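Local coordinates for protein putative alpha KG dependent 2,4-D dioxygenase (Burkholderia xenovorans, PDB 5J92) that binds an iron(II) ion and probably works as a 2-oxoglutarate-dependent dioxygenase of the TfdA/TauD family, at residues L64-G69 against R259-W264; K160-L165 against T242-Q247; L172-D177 against D236-L241; H254-R259 against D281-H286. All coordinates share one frame; numbering follows the deposited sequence.

Contact 1: L64-G69 against R259-W264; sequences LAFAAG and RDLVMW
Phe66 of helix 60-67 meets Leu261 and Met263 of strand 261-265. The leucine methyl approaches the CD2-CE2 bond of the ring obliquely. Phe66 CD2 is 4.0 Å from Leu261 CD1, and Phe66 CE2 is 4.1 Å from the same methyl. The far end of the ring reaches the thioether, with Phe66 CZ 4.2 Å from Met263 SD. This is a Met-aromatic contact. The sulfur lies 65° off the ring normal and also approaches obliquely. The Met263 side chain crosses Phe66 at about a right angle. It is extended beyond CG, which carries SD out from the strand. With CG opposite the backbone N (chi1 170°), the Phe66 ring projects from the helix onto the strand. Leu261 and Met263 are two residues apart and point to the same side of the strand. The helix thus covers one face of the mixed sheet, part of the double-stranded beta-helix core expected of TauD/TfdA enzymes. Val262 points to the other face, where it touches Trp256, Val50 and Ile52. Around the first shell, Phe53 and Phe70 each meet Phe66 edge-to-face. The backbone of Leu261 is hydrogen-bonded to that of Phe53, which sets the strand beside strand 50-53. Met263 also packs on Tyr134 and Phe136 of strand 132-139. Its side chain is about 13 Å from the bound iron.

Contact 2: K160-L165 against T242-Q247; sequences KLPDHL and TEFATQ
Phe244 packs against Lys160, Leu161 and Pro162, where the end of helix 231-245 meets the short turn that links helices 154-159 and 163-169. Pro162 is the N-cap residue of the second of these helices.

The apolar contacts all fall on the Phe244 ring. Leu161 CD2 is 3.8 Å from Phe244 CD2, near one rim. Pro162 CD is 3.9 Å from Phe244 CE1, near the opposite rim. Both carbons lie on the same side of the ring plane and approach obliquely. CG of Phe244 is opposite the backbone N (chi1 177°), which sends the ring away from its helix and into the turn. Lys160 adds its CB, 4.1 Å from Phe244 CZ, while the bent chain turns its amino group off the ring. Leu161 also touches Leu241, and Phe250 meets the Phe244 ring with the planes at about 45°.

One contact brings a polar atom to the ring. The backbone Lys160 O is 3.4 Å from Phe244 CZ. No hydrogen bond joins the two segments.

The second subunit touches the margin. Glu243 OE2 forms a salt bridge with Arg272 of the second subunit, and His164 packs on Ile277 of that subunit.

Hydrogen bonds finish the helix end. Thr246 OG1 donates to Thr242 O at 2.6 Å, folding the hydroxyl back over the last turn. Phe244 O accepts from both Gln247 N and Gln247 NE2. The NE2 bond is 3.1 Å long and close to straight at 166°; it lies in the carbonyl plane, on a lone pair of Phe244 O.

Contact 3: L172-D177 against D236-L241; sequences LSCHYD and DLLREL
A helix laid on a beta sheet brings Leu172 and Cys174 against Leu237 and Leu238. Strand 173-176 is an inner strand of a four-stranded antiparallel sheet, and helix 231-245 covers it. The two leucines Leu172 and Leu237 reach toward each other tip to tip. Leu172 CD1 is 3.6 Å from Leu237 CD2. Next to them, Cys174 SG lies 3.9 Å from Leu238 CD2. With SG opposite the carbonyl carbon (chi1 -68°), the sulfur projects to the Leu238 methyl. The contact is apolar and buried, and no hydrogen bond crosses it. Leu237 is shared, since it also packs on Leu165 and Val168 of helix 163-169.

The polar residues are on the other side of the helix. Arg239 grips Asp236 side-on, with NE 3.0 Å and NH2 3.1 Å from the one atom OD1. Both reach it from the same face of the carboxylate. Arg239 NH2 also bonds Glu240 OE1 at 2.8 Å. Asp236 and Glu240 have further salt bridges, to Arg119 and Arg274 of the second subunit. Leucines thus face the sheet and charges the dimer partner, as is typical of an amphipathic helix packed on a beta sheet.

Contact 4: H254-R259 against D281-H286; sequences HEWSVR and DVREMH
A methionine-on-tryptophan contact joins Met285 of strand 284-291 to Trp256 in the loop before strand 261-265. Met285 lies flat over one face of the indole. Its methyl carbon CE sits over the five-membered ring of Trp256, 3.9 Å from the centroid and 14° off the normal, which makes a CH-pi contact. Its sulfur sits over the six-membered ring, with SD 4.0 Å from the centroid and 9° off the normal. This is a Met-aromatic contact. A bend at chi2 (-102°) lays the end of Met285 along the indole, so that both rings are covered. His254 presents its edge, with CD2 3.7 Å above the opposite face of the Trp256 ring, so the indole lies between the thioether and the edge of the imidazole.

Arg283 adds a looser contact. Its chain is extended from CG to NE, and NH2 comes within 3.8 Å of Trp256 NE1. The approach is oblique and is no hydrogen bond; Trp256 NE1 instead bonds the hydroxyl of Thr149. The side chain of Arg283 is about 10 Å from the bound iron(II) ion.

On the other side of strand 284-291, His286 NE2 donates to Glu284 OE2 at 2.9 Å. His286 ND1 is bonded to Asp60, and the ring stacks on Tyr140.

His254 NE2 is hydrogen-bonded to Asp260, near the start of strand 261-265. Trp256 and Met285 both rest on Leu137 and Ser139 of strand 132-139, and Trp256 also touches Val262 of strand 261-265. The loop 255-259 therefore lies against the same sheet that strand 284-291 borders.

From the N terminus, 64-69 opens the longest loop, which contact 1 closes at 259-264. Contacts 2 and 3 both fall within it. Segment 160-165 opens the loop of contact 2; 172-177 follows, and contact 3 closes first, at 236-241, inside that of contact 2. Both closures use helix 231-245, and the two contacts touch through Leu161 and Leu241. They lie beside the second subunit. Contact 4 opens at 254-259, before contact 1 closes, and ends at 281-286, so these two cross and share Arg259. Contacts 1 and 4 tie a helix and a loop to the six-stranded sheet. Contacts 2 and 3 tie helix 231-245 to the turn before helix 163-169 and to strand 173-176.

Contact 1: L64-G69 against R259-W264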
# COMPACT_ATOMS: atom_id res chain seq x y z
N LEU A 64 7.68 -8.43 32.28
CA LEU A 64 8.83 -9.16 31.76
C LEU A 64 8.82 -10.61 32.22
O LEU A 64 9.17 -11.51 31.45
CB LEU A 64 10.13 -8.48 32.19
CG LEU A 64 10.44 -7.17 31.46
CD1 LEU A 64 11.69 -6.54 32.04
CD2 LEU A 64 10.63 -7.43 29.97
N ALA A 65 8.42 -10.85 33.47
CA ALA A 65 8.38 -12.22 33.97
C ALA A 65 7.35 -13.06 33.21
O ALA A 65 7.59 -14.23 32.91
CB ALA A 65 8.07 -12.22 35.47
N PHE A 66 6.20 -12.47 32.90
CA PHE A 66 5.19 -13.17 32.11
C PHE A 66 5.73 -13.48 30.71
O PHE A 66 5.65 -14.62 30.24
CB PHE A 66 3.91 -12.34 32.04
CG PHE A 66 2.89 -12.86 31.06
CD1 PHE A 66 2.21 -14.03 31.30
CD2 PHE A 66 2.61 -12.15 29.91
CE1 PHE A 66 1.27 -14.50 30.40
CE2 PHE A 66 1.67 -12.61 29.00
CZ PHE A 66 1.00 -13.80 29.24
N ALA A 67 6.30 -12.47 30.05
CA ALA A 67 6.85 -12.67 28.72
C ALA A 67 7.90 -13.78 28.70
O ALA A 67 7.93 -14.60 27.77
CB ALA A 67 7.43 -11.36 28.20
N ALA A 68 8.76 -13.83 29.72
CA ALA A 68 9.86 -14.78 29.76
C ALA A 68 9.40 -16.23 29.84
O ALA A 68 10.23 -17.13 29.69
CB ALA A 68 10.79 -14.46 30.93
N GLY A 69 8.11 -16.48 30.10
CA GLY A 69 7.63 -17.84 30.06
C GLY A 69 7.48 -18.41 28.65
O GLY A 69 7.34 -19.63 28.52
N ARG A 259 -4.91 -0.79 30.29
CA ARG A 259 -4.35 -1.99 30.91
C ARG A 259 -4.72 -3.28 30.20
O ARG A 259 -4.67 -4.37 30.80
CB ARG A 259 -4.71 -2.08 32.40
CG ARG A 259 -4.03 -1.03 33.28
CD ARG A 259 -2.52 -1.13 33.22
NE ARG A 259 -1.94 -0.17 34.16
CZ ARG A 259 -0.81 -0.36 34.83
NH1 ARG A 259 -0.11 -1.48 34.66
NH2 ARG A 259 -0.38 0.57 35.67
N ASP A 260 -5.05 -3.19 28.91
CA ASP A 260 -5.01 -4.36 28.04
C ASP A 260 -3.56 -4.83 27.97
O ASP A 260 -2.65 -4.03 27.73
CB ASP A 260 -5.46 -4.01 26.62
CG ASP A 260 -6.96 -4.06 26.41
OD1 ASP A 260 -7.73 -4.49 27.29
OD2 ASP A 260 -7.37 -3.68 25.29
N LEU A 261 -3.34 -6.12 28.17
CA LEU A 261 -2.07 -6.75 27.80
C LEU A 261 -2.32 -7.53 26.52
O LEU A 261 -3.07 -8.51 26.52
CB LEU A 261 -1.55 -7.65 28.92
CG LEU A 261 -0.05 -7.96 28.97
CD1 LEU A 261 0.25 -8.91 30.11
CD2 LEU A 261 0.47 -8.56 27.68
N VAL A 262 -1.68 -7.10 25.43
CA VAL A 262 -1.86 -7.74 24.13
C VAL A 262 -0.56 -8.44 23.78
O VAL A 262 0.52 -7.83 23.76
CB VAL A 262 -2.26 -6.74 23.04
CG1 VAL A 262 -2.35 -7.46 21.68
CG2 VAL A 262 -3.59 -6.09 23.39
N MET A 263 -0.67 -9.74 23.54
CA MET A 263 0.44 -10.62 23.19
C MET A 263 0.18 -11.15 21.79
O MET A 263 -0.93 -11.64 21.51
CB MET A 263 0.55 -11.75 24.22
CG MET A 263 1.21 -13.03 23.78
SD MET A 263 0.97 -14.24 25.10
CE MET A 263 2.02 -15.57 24.53
N TRP A 264 1.15 -10.98 20.88
CA TRP A 264 0.95 -11.43 19.51
C TRP A 264 2.15 -12.20 18.99
O TRP A 264 3.30 -11.94 19.37
CB TRP A 264 0.58 -10.27 18.55
CG TRP A 264 1.69 -9.29 18.20
CD1 TRP A 264 2.59 -9.38 17.16
CD2 TRP A 264 1.99 -8.07 18.87
NE1 TRP A 264 3.44 -8.29 17.16
CE2 TRP A 264 3.08 -7.46 18.20
CE3 TRP A 264 1.44 -7.42 19.98
CZ2 TRP A 264 3.62 -6.25 18.60
CZ3 TRP A 264 1.99 -6.21 20.38
CH2 TRP A 264 3.07 -5.64 19.70

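Contact 2: K160-L165 against T242-Q247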
# COMPACT_ATOMS: atom_id res chain seq x y z
N LYS A 160 -5.64 -18.12 1.26
CA LYS A 160 -6.57 -17.58 0.28
C LYS A 160 -5.87 -17.11 -1.00
O LYS A 160 -6.54 -16.57 -1.88
CB LYS A 160 -7.36 -16.42 0.91
CG LYS A 160 -8.37 -16.85 1.97
CD LYS A 160 -9.36 -17.91 1.50
CE LYS A 160 -10.45 -18.18 2.55
NZ LYS A 160 -9.98 -18.76 3.85
N LEU A 161 -4.56 -17.32 -1.14
CA LEU A 161 -3.85 -16.84 -2.32
C LEU A 161 -4.45 -17.43 -3.60
O LEU A 161 -4.85 -18.60 -3.61
CB LEU A 161 -2.36 -17.19 -2.26
CG LEU A 161 -1.41 -16.34 -1.42
CD1 LEU A 161 -0.01 -16.99 -1.43
CD2 LEU A 161 -1.33 -14.92 -2.00
N PRO A 162 -4.56 -16.64 -4.67
CA PRO A 162 -4.88 -17.20 -5.98
C PRO A 162 -3.87 -18.28 -6.33
O PRO A 162 -2.71 -18.21 -5.94
CB PRO A 162 -4.75 -16.01 -6.93
CG PRO A 162 -4.65 -14.81 -6.11
CD PRO A 162 -4.58 -15.17 -4.65
N ASP A 163 -4.33 -19.25 -7.12
CA ASP A 163 -3.51 -20.44 -7.38
C ASP A 163 -2.15 -20.08 -7.97
O ASP A 163 -1.14 -20.69 -7.60
CB ASP A 163 -4.26 -21.39 -8.31
CG ASP A 163 -3.44 -22.62 -8.63
OD1 ASP A 163 -3.44 -23.55 -7.80
OD2 ASP A 163 -2.78 -22.64 -9.70
N HIS A 164 -2.10 -19.12 -8.88
CA HIS A 164 -0.84 -18.79 -9.53
C HIS A 164 0.14 -18.14 -8.55
O HIS A 164 1.35 -18.33 -8.67
CB HIS A 164 -1.07 -17.92 -10.76
CG HIS A 164 -1.42 -16.50 -10.45
ND1 HIS A 164 -2.68 -16.10 -10.07
CD2 HIS A 164 -0.66 -15.37 -10.47
CE1 HIS A 164 -2.69 -14.80 -9.87
NE2 HIS A 164 -1.48 -14.33 -10.11
N LEU A 165 -0.36 -17.34 -7.60
CA LEU A 165 0.54 -16.81 -6.58
C LEU A 165 0.96 -17.88 -5.59
O LEU A 165 2.10 -17.87 -5.11
CB LEU A 165 -0.11 -15.64 -5.83
CG LEU A 165 -0.21 -14.34 -6.64
CD1 LEU A 165 -0.79 -13.23 -5.79
CD2 LEU A 165 1.14 -13.95 -7.22
N THR A 242 1.76 -8.05 -0.35
CA THR A 242 1.45 -7.19 0.78
C THR A 242 0.09 -6.52 0.63
O THR A 242 -0.67 -6.42 1.60
CB THR A 242 2.54 -6.14 0.96
OG1 THR A 242 3.79 -6.82 1.18
CG2 THR A 242 2.23 -5.26 2.15
N GLU A 243 -0.24 -6.07 -0.58
CA GLU A 243 -1.58 -5.52 -0.79
C GLU A 243 -2.63 -6.59 -0.56
O GLU A 243 -3.63 -6.34 0.12
CB GLU A 243 -1.72 -4.94 -2.20
CG GLU A 243 -3.16 -4.45 -2.49
CD GLU A 243 -3.36 -3.89 -3.90
OE1 GLU A 243 -2.36 -3.75 -4.64
OE2 GLU A 243 -4.52 -3.57 -4.26
N PHE A 244 -2.39 -7.79 -1.08
CA PHE A 244 -3.36 -8.87 -0.92
C PHE A 244 -3.55 -9.22 0.55
O PHE A 244 -4.69 -9.29 1.03
CB PHE A 244 -2.91 -10.10 -1.72
CG PHE A 244 -3.83 -11.27 -1.54
CD1 PHE A 244 -4.97 -11.38 -2.32
CD2 PHE A 244 -3.58 -12.23 -0.58
CE1 PHE A 244 -5.86 -12.46 -2.15
CE2 PHE A 244 -4.45 -13.30 -0.39
CZ PHE A 244 -5.59 -13.42 -1.18
N ALA A 245 -2.45 -9.39 1.28
CA ALA A 245 -2.49 -9.91 2.65
C ALA A 245 -2.99 -8.90 3.67
O ALA A 245 -3.22 -9.27 4.83
CB ALA A 245 -1.10 -10.41 3.06
N THR A 246 -3.13 -7.63 3.30
CA THR A 246 -3.62 -6.62 4.23
C THR A 246 -5.01 -6.12 3.86
O THR A 246 -5.45 -5.08 4.37
CB THR A 246 -2.61 -5.47 4.34
OG1 THR A 246 -2.33 -4.94 3.04
CG2 THR A 246 -1.30 -6.00 4.95
N GLN A 247 -5.70 -6.84 2.98
CA GLN A 247 -7.10 -6.55 2.74
C GLN A 247 -7.90 -6.78 4.02
O GLN A 247 -7.49 -7.57 4.87
CB GLN A 247 -7.65 -7.46 1.63
CG GLN A 247 -7.28 -7.04 0.22
CD GLN A 247 -7.81 -8.02 -0.79
OE1 GLN A 247 -8.83 -7.77 -1.42
NE2 GLN A 247 -7.13 -9.17 -0.93

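Contact 3: L172-D177 against D236-L241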
# COMPACT_ATOMS: atom_id res chain seq x y z
N LEU A 172 10.36 -19.95 -2.04
CA LEU A 172 11.14 -18.73 -2.18
C LEU A 172 11.70 -18.29 -0.83
O LEU A 172 11.16 -18.60 0.24
CB LEU A 172 10.28 -17.61 -2.75
CG LEU A 172 9.71 -17.74 -4.17
CD1 LEU A 172 9.00 -16.46 -4.51
CD2 LEU A 172 10.82 -18.04 -5.19
N SER A 173 12.79 -17.54 -0.90
CA SER A 173 13.34 -16.83 0.25
C SER A 173 13.47 -15.36 -0.12
O SER A 173 13.59 -15.00 -1.30
CB SER A 173 14.70 -17.41 0.69
OG SER A 173 14.53 -18.71 1.21
N CYS A 174 13.46 -14.52 0.90
CA CYS A 174 13.49 -13.07 0.71
C CYS A 174 14.64 -12.46 1.49
O CYS A 174 15.12 -13.03 2.47
CB CYS A 174 12.20 -12.41 1.17
SG CYS A 174 10.79 -12.80 0.17
N HIS A 175 15.06 -11.27 1.03
CA HIS A 175 16.03 -10.44 1.73
C HIS A 175 15.30 -9.54 2.72
O HIS A 175 14.31 -8.91 2.35
CB HIS A 175 16.81 -9.58 0.73
CG HIS A 175 17.64 -10.36 -0.25
ND1 HIS A 175 18.86 -10.89 0.07
CD2 HIS A 175 17.45 -10.62 -1.57
CE1 HIS A 175 19.39 -11.47 -0.99
NE2 HIS A 175 18.56 -11.33 -2.00
N TYR A 176 15.80 -9.46 3.96
CA TYR A 176 15.25 -8.59 4.99
C TYR A 176 16.35 -7.64 5.44
O TYR A 176 17.46 -8.07 5.73
CB TYR A 176 14.69 -9.41 6.17
CG TYR A 176 13.54 -10.34 5.80
CD1 TYR A 176 13.78 -11.53 5.09
CD2 TYR A 176 12.23 -10.06 6.18
CE1 TYR A 176 12.74 -12.38 4.75
CE2 TYR A 176 11.17 -10.93 5.84
CZ TYR A 176 11.43 -12.07 5.13
OH TYR A 176 10.41 -12.92 4.77
N ASP A 177 16.03 -6.33 5.49
CA ASP A 177 17.05 -5.28 5.49
C ASP A 177 16.50 -4.05 6.22
O ASP A 177 15.79 -3.24 5.61
CB ASP A 177 17.43 -4.96 4.05
CG ASP A 177 18.57 -3.96 3.92
OD1 ASP A 177 18.98 -3.33 4.91
OD2 ASP A 177 19.04 -3.82 2.77
N ASP A 236 8.11 -6.41 -6.98
CA ASP A 236 6.74 -6.41 -7.45
C ASP A 236 5.95 -7.57 -6.84
O ASP A 236 4.76 -7.41 -6.51
CB ASP A 236 6.69 -6.48 -8.98
CG ASP A 236 5.30 -6.17 -9.52
OD1 ASP A 236 4.87 -4.99 -9.44
OD2 ASP A 236 4.63 -7.12 -10.01
N LEU A 237 6.58 -8.74 -6.67
CA LEU A 237 5.89 -9.85 -6.01
C LEU A 237 5.55 -9.48 -4.58
O LEU A 237 4.43 -9.72 -4.12
CB LEU A 237 6.74 -11.13 -6.05
CG LEU A 237 6.11 -12.28 -5.26
CD1 LEU A 237 4.75 -12.67 -5.84
CD2 LEU A 237 7.03 -13.52 -5.23
N LEU A 238 6.50 -8.88 -3.85
CA LEU A 238 6.21 -8.50 -2.47
C LEU A 238 5.16 -7.41 -2.40
O LEU A 238 4.34 -7.41 -1.47
CB LEU A 238 7.50 -8.05 -1.76
CG LEU A 238 8.55 -9.16 -1.61
CD1 LEU A 238 9.79 -8.69 -0.82
CD2 LEU A 238 7.96 -10.44 -1.04
N ARG A 239 5.15 -6.48 -3.36
CA ARG A 239 4.09 -5.48 -3.42
C ARG A 239 2.73 -6.14 -3.58
O ARG A 239 1.78 -5.80 -2.87
CB ARG A 239 4.35 -4.52 -4.59
CG ARG A 239 3.23 -3.48 -4.80
CD ARG A 239 3.18 -2.94 -6.24
NE ARG A 239 3.10 -4.01 -7.24
CZ ARG A 239 2.00 -4.72 -7.47
NH1 ARG A 239 0.90 -4.48 -6.78
NH2 ARG A 239 2.01 -5.69 -8.39
N GLU A 240 2.62 -7.08 -4.51
CA GLU A 240 1.34 -7.73 -4.76
C GLU A 240 0.89 -8.53 -3.54
O GLU A 240 -0.29 -8.49 -3.17
CB GLU A 240 1.44 -8.62 -6.00
CG GLU A 240 0.12 -9.22 -6.45
CD GLU A 240 -0.77 -8.24 -7.22
OE1 GLU A 240 -0.29 -7.13 -7.56
OE2 GLU A 240 -1.95 -8.57 -7.48
N LEU A 241 1.81 -9.27 -2.92
CA LEU A 241 1.47 -10.06 -1.73
C LEU A 241 1.05 -9.17 -0.57
O LEU A 241 0.10 -9.48 0.15
CB LEU A 241 2.65 -10.95 -1.32
CG LEU A 241 3.02 -12.05 -2.31
CD1 LEU A 241 4.32 -12.77 -1.92
CD2 LEU A 241 1.89 -13.03 -2.46

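Contact 4: H254-R259 against D281-H286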
# COMPACT_ATOMS: atom_id res chain seq x y z
N HIS A 254 -7.35 -3.55 16.65
CA HIS A 254 -7.58 -3.62 18.09
C HIS A 254 -7.84 -2.22 18.64
O HIS A 254 -6.95 -1.36 18.61
CB HIS A 254 -6.41 -4.26 18.82
CG HIS A 254 -6.67 -4.45 20.28
ND1 HIS A 254 -7.61 -5.34 20.76
CD2 HIS A 254 -6.15 -3.83 21.37
CE1 HIS A 254 -7.64 -5.28 22.08
NE2 HIS A 254 -6.77 -4.37 22.47
N GLU A 255 -9.06 -2.01 19.15
CA GLU A 255 -9.39 -0.80 19.90
C GLU A 255 -8.92 -0.99 21.34
O GLU A 255 -9.44 -1.84 22.07
CB GLU A 255 -10.89 -0.52 19.86
CG GLU A 255 -11.43 -0.14 18.49
CD GLU A 255 -10.96 1.23 18.04
OE1 GLU A 255 -10.47 2.02 18.88
OE2 GLU A 255 -11.08 1.53 16.84
N TRP A 256 -7.93 -0.20 21.74
CA TRP A 256 -7.28 -0.40 23.02
C TRP A 256 -8.18 -0.01 24.18
O TRP A 256 -8.97 0.94 24.10
CB TRP A 256 -5.99 0.43 23.09
CG TRP A 256 -4.88 -0.20 22.34
CD1 TRP A 256 -4.51 0.01 21.04
CD2 TRP A 256 -3.97 -1.18 22.86
NE1 TRP A 256 -3.41 -0.76 20.72
CE2 TRP A 256 -3.07 -1.51 21.83
CE3 TRP A 256 -3.84 -1.81 24.11
CZ2 TRP A 256 -2.05 -2.45 21.99
CZ3 TRP A 256 -2.81 -2.73 24.28
CH2 TRP A 256 -1.94 -3.04 23.21
N SER A 257 -8.04 -0.75 25.28
CA SER A 257 -8.59 -0.35 26.57
C SER A 257 -7.43 -0.22 27.55
O SER A 257 -6.40 -0.89 27.40
CB SER A 257 -9.60 -1.38 27.11
OG SER A 257 -10.75 -1.48 26.29
N VAL A 258 -7.61 0.63 28.55
CA VAL A 258 -6.55 0.83 29.54
C VAL A 258 -6.21 -0.50 30.21
O VAL A 258 -7.11 -1.26 30.60
CB VAL A 258 -6.97 1.90 30.56
CG1 VAL A 258 -6.05 1.88 31.78
CG2 VAL A 258 -6.93 3.29 29.92
N ARG A 259 -4.91 -0.79 30.29
CA ARG A 259 -4.35 -1.99 30.91
C ARG A 259 -4.72 -3.28 30.20
O ARG A 259 -4.67 -4.37 30.80
CB ARG A 259 -4.71 -2.08 32.40
CG ARG A 259 -4.03 -1.03 33.28
CD ARG A 259 -2.52 -1.13 33.22
NE ARG A 259 -1.94 -0.17 34.16
CZ ARG A 259 -0.81 -0.36 34.83
NH1 ARG A 259 -0.11 -1.48 34.66
NH2 ARG A 259 -0.38 0.57 35.67
N ASP A 281 -2.17 14.16 21.98
CA ASP A 281 -2.64 13.32 23.07
C ASP A 281 -1.55 12.32 23.44
O ASP A 281 -0.77 11.88 22.60
CB ASP A 281 -3.93 12.60 22.69
CG ASP A 281 -5.17 13.47 22.86
OD1 ASP A 281 -5.02 14.70 23.05
OD2 ASP A 281 -6.30 12.93 22.79
N VAL A 282 -1.48 11.99 24.72
CA VAL A 282 -0.46 11.07 25.20
C VAL A 282 -0.90 9.63 24.94
O VAL A 282 -2.09 9.30 25.01
CB VAL A 282 -0.14 11.32 26.68
CG1 VAL A 282 -1.33 11.04 27.56
CG2 VAL A 282 1.08 10.51 27.12
N ARG A 283 0.07 8.78 24.60
CA ARG A 283 -0.13 7.35 24.41
C ARG A 283 1.04 6.65 25.06
O ARG A 283 2.18 6.76 24.58
CB ARG A 283 -0.20 6.98 22.93
CG ARG A 283 -0.43 5.50 22.68
CD ARG A 283 -0.52 5.18 21.20
NE ARG A 283 -0.78 3.77 20.94
CZ ARG A 283 -0.72 3.21 19.74
NH1 ARG A 283 -0.40 3.94 18.68
NH2 ARG A 283 -0.96 1.91 19.58
N GLU A 284 0.79 5.92 26.14
CA GLU A 284 1.85 5.27 26.90
C GLU A 284 1.63 3.77 26.84
O GLU A 284 0.61 3.28 27.32
CB GLU A 284 1.89 5.76 28.35
CG GLU A 284 3.04 5.13 29.13
CD GLU A 284 3.09 5.57 30.57
OE1 GLU A 284 2.36 6.52 30.95
OE2 GLU A 284 3.86 4.97 31.34
N MET A 285 2.60 3.06 26.28
CA MET A 285 2.60 1.62 26.13
C MET A 285 3.92 1.06 26.65
O MET A 285 4.98 1.64 26.40
CB MET A 285 2.45 1.22 24.65
CG MET A 285 1.25 1.80 23.94
SD MET A 285 -0.06 0.57 23.79
CE MET A 285 -1.52 1.62 23.72
N HIS A 286 3.85 -0.04 27.38
CA HIS A 286 5.03 -0.74 27.85
C HIS A 286 5.19 -2.04 27.07
O HIS A 286 4.22 -2.80 26.92
CB HIS A 286 4.94 -1.02 29.35
CG HIS A 286 4.97 0.22 30.19
ND1 HIS A 286 5.46 0.23 31.48
CD2 HIS A 286 4.60 1.49 29.92
CE1 HIS A 286 5.37 1.45 31.97
NE2 HIS A 286 4.85 2.24 31.04